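Local coordinates for protein hydroxyindole o-methyltransferase (Homo sapiens, PDB 4A6D) that catalyses the transfer of a methyl group from S-adenosylmethionine to N-acetylserotonin, giving melatonin, the final step of melatonin synthesis, and works as a homodimer, at residues R153-F156 with M157-Q161; V208-I211 with P212-W216. All blocks are in the same frame, centred on the assembly; numbering follows the deposited sequence.

Contact 1 of 2, residues R153-F156 with M157-Q161; sequences RLQF and MQALQ. With SAM (S-adenosylmethionine), chain D.
Four successive i to i+4 backbone hydrogen bonds, from Met-157 N to Arg-153 O at the start to Leu-160 N to Phe-156 O at the end, run along helix 150-161 and set side chains one turn apart in pairs. The pair nearest the cofactor is Phe-156 with Leu-160. CD1 of Leu-160 lies over the middle of the phenyl ring, 3.6 Å from its centroid and 13° off the normal, a CH-pi contact. Phe-156 turns its ring there with CG opposite the backbone N (chi1 -177°). CD2 of Leu-160, the other branch, reaches the sulfonium centre of S-adenosylmethionine, 3.6 Å from SD and equally close to the methyl CE, while SD itself sits at the rim of the Phe-156 ring, near its plane. Tyr-147 and Tyr-108 bring further rings against Phe-156. Across the helix, CG of Leu-154 rests 3.8 Å from CD of Gln-158, at the amide end of an extended chain. The side chains of Arg-153 and Met-157 lie side by side, pointing the same way, with Arg-153 CG 4.1 Å from Met-157 SD; the guanidinium continues to a salt bridge with Glu-150. Leu-160 O accepts a hydrogen bond from Arg-252. Because the sulfonium meets the edge of Phe-156, the ring probably serves more as apolar packing than as a cation-pi partner.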
loop_
_atom_site.group_PDB
_atom_site.type_symbol
_atom_site.label_atom_id
_atom_site.label_comp_id
_atom_site.label_asym_id
_atom_site.label_seq_id
_atom_site.Cartn_x
_atom_site.Cartn_y
_atom_site.Cartn_z
ATOM N N ARG A 153 -18.865 -10.276 -10.065
ATOM C CA ARG A 153 -18.946 -11.656 -9.576
ATOM C C ARG A 153 -17.964 -12.543 -10.361
ATOM O O ARG A 153 -17.272 -13.352 -9.744
ATOM C CB ARG A 153 -20.357 -12.193 -9.680
ATOM C CG ARG A 153 -20.532 -13.575 -9.051
ATOM C CD ARG A 153 -21.786 -14.249 -9.534
ATOM N NE ARG A 153 -22.978 -13.451 -9.251
ATOM C CZ ARG A 153 -23.694 -12.820 -10.174
ATOM N NH1 ARG A 153 -23.334 -12.870 -11.451
ATOM N NH2 ARG A 153 -24.771 -12.132 -9.830
ATOM N N LEU A 154 -17.870 -12.356 -11.707
ATOM C CA LEU A 154 -16.908 -13.063 -12.562
ATOM C C LEU A 154 -15.478 -12.745 -12.093
ATOM O O LEU A 154 -14.696 -13.680 -11.904
ATOM C CB LEU A 154 -17.081 -12.715 -14.060
ATOM C CG LEU A 154 -16.091 -13.374 -15.052
ATOM C CD1 LEU A 154 -16.094 -14.910 -14.940
ATOM C CD2 LEU A 154 -16.388 -12.960 -16.470
ATOM N N GLN A 155 -15.171 -11.458 -11.828
ATOM C CA GLN A 155 -13.855 -11.032 -11.340
ATOM C C GLN A 155 -13.514 -11.667 -9.982
ATOM O O GLN A 155 -12.416 -12.212 -9.843
ATOM C CB GLN A 155 -13.689 -9.484 -11.364
ATOM C CG GLN A 155 -12.494 -8.919 -10.566
ATOM C CD GLN A 155 -11.141 -8.969 -11.263
ATOM O OE1 GLN A 155 -10.559 -7.929 -11.607
ATOM N NE2 GLN A 155 -10.558 -10.162 -11.398
ATOM N N PHE A 156 -14.451 -11.640 -9.009
ATOM C CA PHE A 156 -14.245 -12.257 -7.692
ATOM C C PHE A 156 -13.892 -13.751 -7.864
ATOM O O PHE A 156 -12.896 -14.227 -7.308
ATOM C CB PHE A 156 -15.496 -12.096 -6.796
ATOM C CG PHE A 156 -15.340 -12.645 -5.395
ATOM C CD1 PHE A 156 -14.729 -11.893 -4.399
ATOM C CD2 PHE A 156 -15.780 -13.935 -5.078
ATOM C CE1 PHE A 156 -14.565 -12.410 -3.104
ATOM C CE2 PHE A 156 -15.614 -14.461 -3.780
ATOM C CZ PHE A 156 -15.020 -13.691 -2.797
ATOM N N MET A 157 -14.702 -14.462 -8.672
ATOM C CA MET A 157 -14.572 -15.888 -8.977
ATOM C C MET A 157 -13.268 -16.241 -9.665
ATOM O O MET A 157 -12.669 -17.270 -9.340
ATOM C CB MET A 157 -15.753 -16.341 -9.828
ATOM C CG MET A 157 -17.018 -16.535 -9.026
ATOM S SD MET A 157 -18.418 -16.982 -10.070
ATOM C CE MET A 157 -17.868 -18.606 -10.683
ATOM N N GLN A 158 -12.819 -15.376 -10.612
ATOM C CA GLN A 158 -11.572 -15.572 -11.343
ATOM C C GLN A 158 -10.412 -15.342 -10.381
ATOM O O GLN A 158 -9.405 -16.044 -10.461
ATOM C CB GLN A 158 -11.456 -14.572 -12.499
ATOM C CG GLN A 158 -12.366 -14.783 -13.712
ATOM C CD GLN A 158 -12.319 -13.554 -14.614
ATOM O OE1 GLN A 158 -12.484 -12.408 -14.172
ATOM N NE2 GLN A 158 -12.061 -13.756 -15.900
ATOM N N ALA A 159 -10.566 -14.358 -9.471
ATOM C CA ALA A 159 -9.544 -13.960 -8.501
ATOM C C ALA A 159 -9.263 -15.068 -7.518
ATOM O O ALA A 159 -8.105 -15.468 -7.354
ATOM C CB ALA A 159 -9.964 -12.683 -7.769
ATOM N N LEU A 160 -10.320 -15.603 -6.911
ATOM C CA LEU A 160 -10.223 -16.675 -5.920
ATOM C C LEU A 160 -9.666 -18.021 -6.379
ATOM O O LEU A 160 -8.969 -18.672 -5.597
ATOM C CB LEU A 160 -11.491 -16.784 -5.052
ATOM C CG LEU A 160 -11.472 -15.817 -3.840
ATOM C CD1 LEU A 160 -11.753 -14.370 -4.241
ATOM C CD2 LEU A 160 -12.422 -16.240 -2.778
ATOM N N GLN A 161 -9.892 -18.401 -7.651
ATOM C CA GLN A 161 -9.395 -19.675 -8.187
ATOM C C GLN A 161 -7.874 -19.771 -8.297
ATOM O O GLN A 161 -7.294 -20.868 -8.235
ATOM C CB GLN A 161 -10.083 -20.018 -9.524
ATOM C CG GLN A 161 -9.543 -19.336 -10.779
ATOM C CD GLN A 161 -10.191 -19.853 -12.042
ATOM O OE1 GLN A 161 -11.009 -20.795 -12.029
ATOM N NE2 GLN A 161 -9.824 -19.243 -13.169
HETATM N N SAM D . -13.952 -22.070 -1.696
HETATM C CA SAM D . -13.534 -21.061 -2.694
HETATM C C SAM D . -12.041 -20.673 -2.718
HETATM O O SAM D . -11.410 -20.776 -1.687
HETATM O OXT SAM D . -11.438 -20.250 -3.756
HETATM C CB SAM D . -14.451 -19.877 -2.523
HETATM C CG SAM D . -14.218 -19.102 -1.220
HETATM S SD SAM D . -15.319 -17.641 -1.230
HETATM C CE SAM D . -14.578 -16.674 0.021
HETATM C "C5'" SAM D . -16.743 -18.169 -0.222
HETATM C "C4'" SAM D . -17.667 -18.928 -1.185
HETATM O "O4'" SAM D . -18.819 -19.234 -0.419
HETATM C "C3'" SAM D . -18.137 -18.042 -2.402
HETATM O "O3'" SAM D . -17.950 -18.730 -3.650
HETATM C "C2'" SAM D . -19.629 -17.742 -2.039
HETATM O "O2'" SAM D . -20.546 -17.533 -3.114
HETATM C "C1'" SAM D . -19.991 -19.007 -1.242
HETATM N N9 SAM D . -21.166 -18.813 -0.366
HETATM C C8 SAM D . -21.396 -17.735 0.486
HETATM N N7 SAM D . -22.522 -17.898 1.113
HETATM C C5 SAM D . -23.133 -19.065 0.666
HETATM C C6 SAM D . -24.335 -19.747 0.934
HETATM N N6 SAM D . -25.163 -19.260 1.890
HETATM N N1 SAM D . -24.593 -20.947 0.302
HETATM C C2 SAM D . -23.776 -21.431 -0.644
HETATM N N3 SAM D . -22.631 -20.794 -0.928
HETATM C C4 SAM D . -22.246 -19.676 -0.280
#

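Contact 2 of 2, residues V208-I211 with P212-W216; sequences VFDI and PEVVW. With SAM (S-adenosylmethionine), chain D.
Asp-210 and Val-214 meet beside the ribose of S-adenosylmethionine, with Val-214 CB lying 3.5 Å from Asp-210 OD1. The carboxylate takes both ribose hydroxyls, one on each oxygen: O2' donates to Asp-210 OD1 at 2.6 Å and O3' to Asp-210 OD2 at 2.8 Å. This two-pronged grip by an acidic residue at the end of the second strand is a hallmark of ribose recognition in class I methyltransferases. Ile-211 and Val-214 supply the apolar border. CG2 of Ile-211 packs 3.7 Å from adenine N3, and CG2 of Val-214 approaches O2'. With chi1 at 67°, CG1 of Ile-211 lies between its own N and carbonyl carbon, where it meets CG2 of Val-214 at 3.7 Å; CD1 extends obliquely to the bent side chain of Glu-213. CE1 of Phe-209, one residue before Asp-210 on the strand, lies 3.8 Å from C2 of the adenine.

In the second shell, Ile-211 N also donates to Asp-210 OD1 at 2.8 Å, on the anti side and 16° from the carboxylate plane, while Gly-189 N donates to OD2. Ile-211 occupies the N-cap position of helix 212-221. Its carbonyl oxygen accepts two bonds: Val-215 N approaches in the carbonyl plane, whereas Val-214 N lies 41° out of it. CG2 of Val-215 packs against Asp-210 O, 3.7 Å away. Tyr-147, from outside the two segments, touches both Ile-211 and Val-214. Each carboxylate oxygen is therefore held by a ribose hydroxyl and a backbone N-H, which fixes the rotation of the group and would probably favour its ionised form.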
loop_
_atom_site.group_PDB
_atom_site.type_symbol
_atom_site.label_atom_id
_atom_site.label_comp_id
_atom_site.label_asym_id
_atom_site.label_seq_id
_atom_site.Cartn_x
_atom_site.Cartn_y
_atom_site.Cartn_z
ATOM N N VAL A 208 -19.689 -29.455 -6.430
ATOM C CA VAL A 208 -19.385 -28.075 -6.051
ATOM C C VAL A 208 -20.720 -27.434 -5.632
ATOM O O VAL A 208 -21.664 -27.392 -6.426
ATOM C CB VAL A 208 -18.641 -27.275 -7.154
ATOM C CG1 VAL A 208 -18.443 -25.821 -6.743
ATOM C CG2 VAL A 208 -17.289 -27.913 -7.485
ATOM N N PHE A 209 -20.821 -27.018 -4.362
ATOM C CA PHE A 209 -22.019 -26.368 -3.827
ATOM C C PHE A 209 -21.801 -24.863 -3.666
ATOM O O PHE A 209 -20.841 -24.428 -3.038
ATOM C CB PHE A 209 -22.455 -27.002 -2.495
ATOM C CG PHE A 209 -23.811 -26.551 -2.003
ATOM C CD1 PHE A 209 -23.953 -25.365 -1.285
ATOM C CD2 PHE A 209 -24.952 -27.293 -2.286
ATOM C CE1 PHE A 209 -25.204 -24.952 -0.837
ATOM C CE2 PHE A 209 -26.199 -26.891 -1.821
ATOM C CZ PHE A 209 -26.319 -25.731 -1.092
ATOM N N ASP A 210 -22.701 -24.064 -4.227
ATOM C CA ASP A 210 -22.626 -22.610 -4.126
ATOM C C ASP A 210 -23.974 -21.974 -4.435
ATOM O O ASP A 210 -24.919 -22.685 -4.778
ATOM C CB ASP A 210 -21.485 -22.034 -4.996
ATOM C CG ASP A 210 -20.744 -20.885 -4.322
ATOM O OD1 ASP A 210 -21.372 -19.824 -4.106
ATOM O OD2 ASP A 210 -19.516 -21.035 -4.049
ATOM N N ILE A 211 -24.067 -20.637 -4.288
ATOM C CA ILE A 211 -25.290 -19.885 -4.535
ATOM C C ILE A 211 -25.612 -19.920 -6.037
ATOM O O ILE A 211 -24.659 -19.909 -6.843
ATOM C CB ILE A 211 -25.227 -18.435 -3.948
ATOM C CG1 ILE A 211 -24.193 -17.555 -4.670
ATOM C CG2 ILE A 211 -25.014 -18.456 -2.423
ATOM C CD1 ILE A 211 -24.406 -16.069 -4.562
ATOM N N PRO A 212 -26.937 -19.975 -6.403
ATOM C CA PRO A 212 -27.343 -20.038 -7.823
ATOM C C PRO A 212 -26.615 -19.172 -8.828
ATOM O O PRO A 212 -26.396 -19.635 -9.941
ATOM C CB PRO A 212 -28.817 -19.657 -7.770
ATOM C CG PRO A 212 -29.273 -20.208 -6.459
ATOM C CD PRO A 212 -28.126 -20.034 -5.517
ATOM N N GLU A 213 -26.275 -17.921 -8.455
ATOM C CA GLU A 213 -25.587 -16.941 -9.289
ATOM C C GLU A 213 -24.133 -17.363 -9.603
ATOM O O GLU A 213 -23.638 -17.097 -10.707
ATOM C CB GLU A 213 -25.607 -15.560 -8.594
ATOM C CG GLU A 213 -27.010 -15.043 -8.280
ATOM C CD GLU A 213 -27.569 -15.320 -6.891
ATOM O OE1 GLU A 213 -27.591 -16.501 -6.457
ATOM O OE2 GLU A 213 -28.021 -14.345 -6.249
ATOM N N VAL A 214 -23.453 -18.008 -8.620
ATOM C CA VAL A 214 -22.078 -18.483 -8.771
ATOM C C VAL A 214 -22.054 -19.723 -9.667
ATOM O O VAL A 214 -21.264 -19.783 -10.603
ATOM C CB VAL A 214 -21.359 -18.680 -7.403
ATOM C CG1 VAL A 214 -20.050 -19.458 -7.549
ATOM C CG2 VAL A 214 -21.110 -17.333 -6.727
ATOM N N VAL A 215 -22.952 -20.672 -9.416
ATOM C CA VAL A 215 -23.069 -21.916 -10.188
ATOM C C VAL A 215 -23.299 -21.629 -11.697
ATOM O O VAL A 215 -22.613 -22.220 -12.540
ATOM C CB VAL A 215 -24.119 -22.863 -9.543
ATOM C CG1 VAL A 215 -24.425 -24.075 -10.426
ATOM C CG2 VAL A 215 -23.658 -23.306 -8.150
ATOM N N TRP A 216 -24.190 -20.655 -12.011
ATOM C CA TRP A 216 -24.538 -20.247 -13.371
ATOM C C TRP A 216 -23.325 -19.647 -14.048
ATOM O O TRP A 216 -22.970 -20.094 -15.136
ATOM C CB TRP A 216 -25.755 -19.303 -13.362
ATOM C CG TRP A 216 -26.254 -18.865 -14.715
ATOM C CD1 TRP A 216 -25.972 -17.688 -15.346
ATOM C CD2 TRP A 216 -27.190 -19.559 -15.559
ATOM N NE1 TRP A 216 -26.669 -17.605 -16.533
ATOM C CE2 TRP A 216 -27.408 -18.749 -16.698
ATOM C CE3 TRP A 216 -27.867 -20.790 -15.463
ATOM C CZ2 TRP A 216 -28.270 -19.133 -17.740
ATOM C CZ3 TRP A 216 -28.736 -21.162 -16.488
ATOM C CH2 TRP A 216 -28.921 -20.346 -17.615
HETATM N N SAM D . -13.952 -22.070 -1.696
HETATM C CA SAM D . -13.534 -21.061 -2.694
HETATM C C SAM D . -12.041 -20.673 -2.718
HETATM O O SAM D . -11.410 -20.776 -1.687
HETATM O OXT SAM D . -11.438 -20.250 -3.756
HETATM C CB SAM D . -14.451 -19.877 -2.523
HETATM C CG SAM D . -14.218 -19.102 -1.220
HETATM S SD SAM D . -15.319 -17.641 -1.230
HETATM C CE SAM D . -14.578 -16.674 0.021
HETATM C "C5'" SAM D . -16.743 -18.169 -0.222
HETATM C "C4'" SAM D . -17.667 -18.928 -1.185
HETATM O "O4'" SAM D . -18.819 -19.234 -0.419
HETATM C "C3'" SAM D . -18.137 -18.042 -2.402
HETATM O "O3'" SAM D . -17.950 -18.730 -3.650
HETATM C "C2'" SAM D . -19.629 -17.742 -2.039
HETATM O "O2'" SAM D . -20.546 -17.533 -3.114
HETATM C "C1'" SAM D . -19.991 -19.007 -1.242
HETATM N N9 SAM D . -21.166 -18.813 -0.366
HETATM C C8 SAM D . -21.396 -17.735 0.486
HETATM N N7 SAM D . -22.522 -17.898 1.113
HETATM C C5 SAM D . -23.133 -19.065 0.666
HETATM C C6 SAM D . -24.335 -19.747 0.934
HETATM N N6 SAM D . -25.163 -19.260 1.890
HETATM N N1 SAM D . -24.593 -20.947 0.302
HETATM C C2 SAM D . -23.776 -21.431 -0.644
HETATM N N3 SAM D . -22.631 -20.794 -0.928
HETATM C C4 SAM D . -22.246 -19.676 -0.280
#

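Both contacts are local and in series, so neither nests within nor crosses the other. Contact 1 comes first, joining successive turns of helix 150-161. The chain then runs through helix 164-173, strand 182-186 and helix 192-200 before strand 205-210 leads into contact 2, which closes the turn into helix 212-221. Their centres lie 13 Å apart, yet the two helices pack directly: Arg-153 NE comes 3.4 Å from Glu-213 CB, and Met-157 CE lies 3.6 Å from Val-214 O. S-adenosylmethionine bridges them as well, its sulfonium and methionine part at contact 1 and its ribose and adenine at contact 2, tying helix 150-161 to the Rossmann-like sheet.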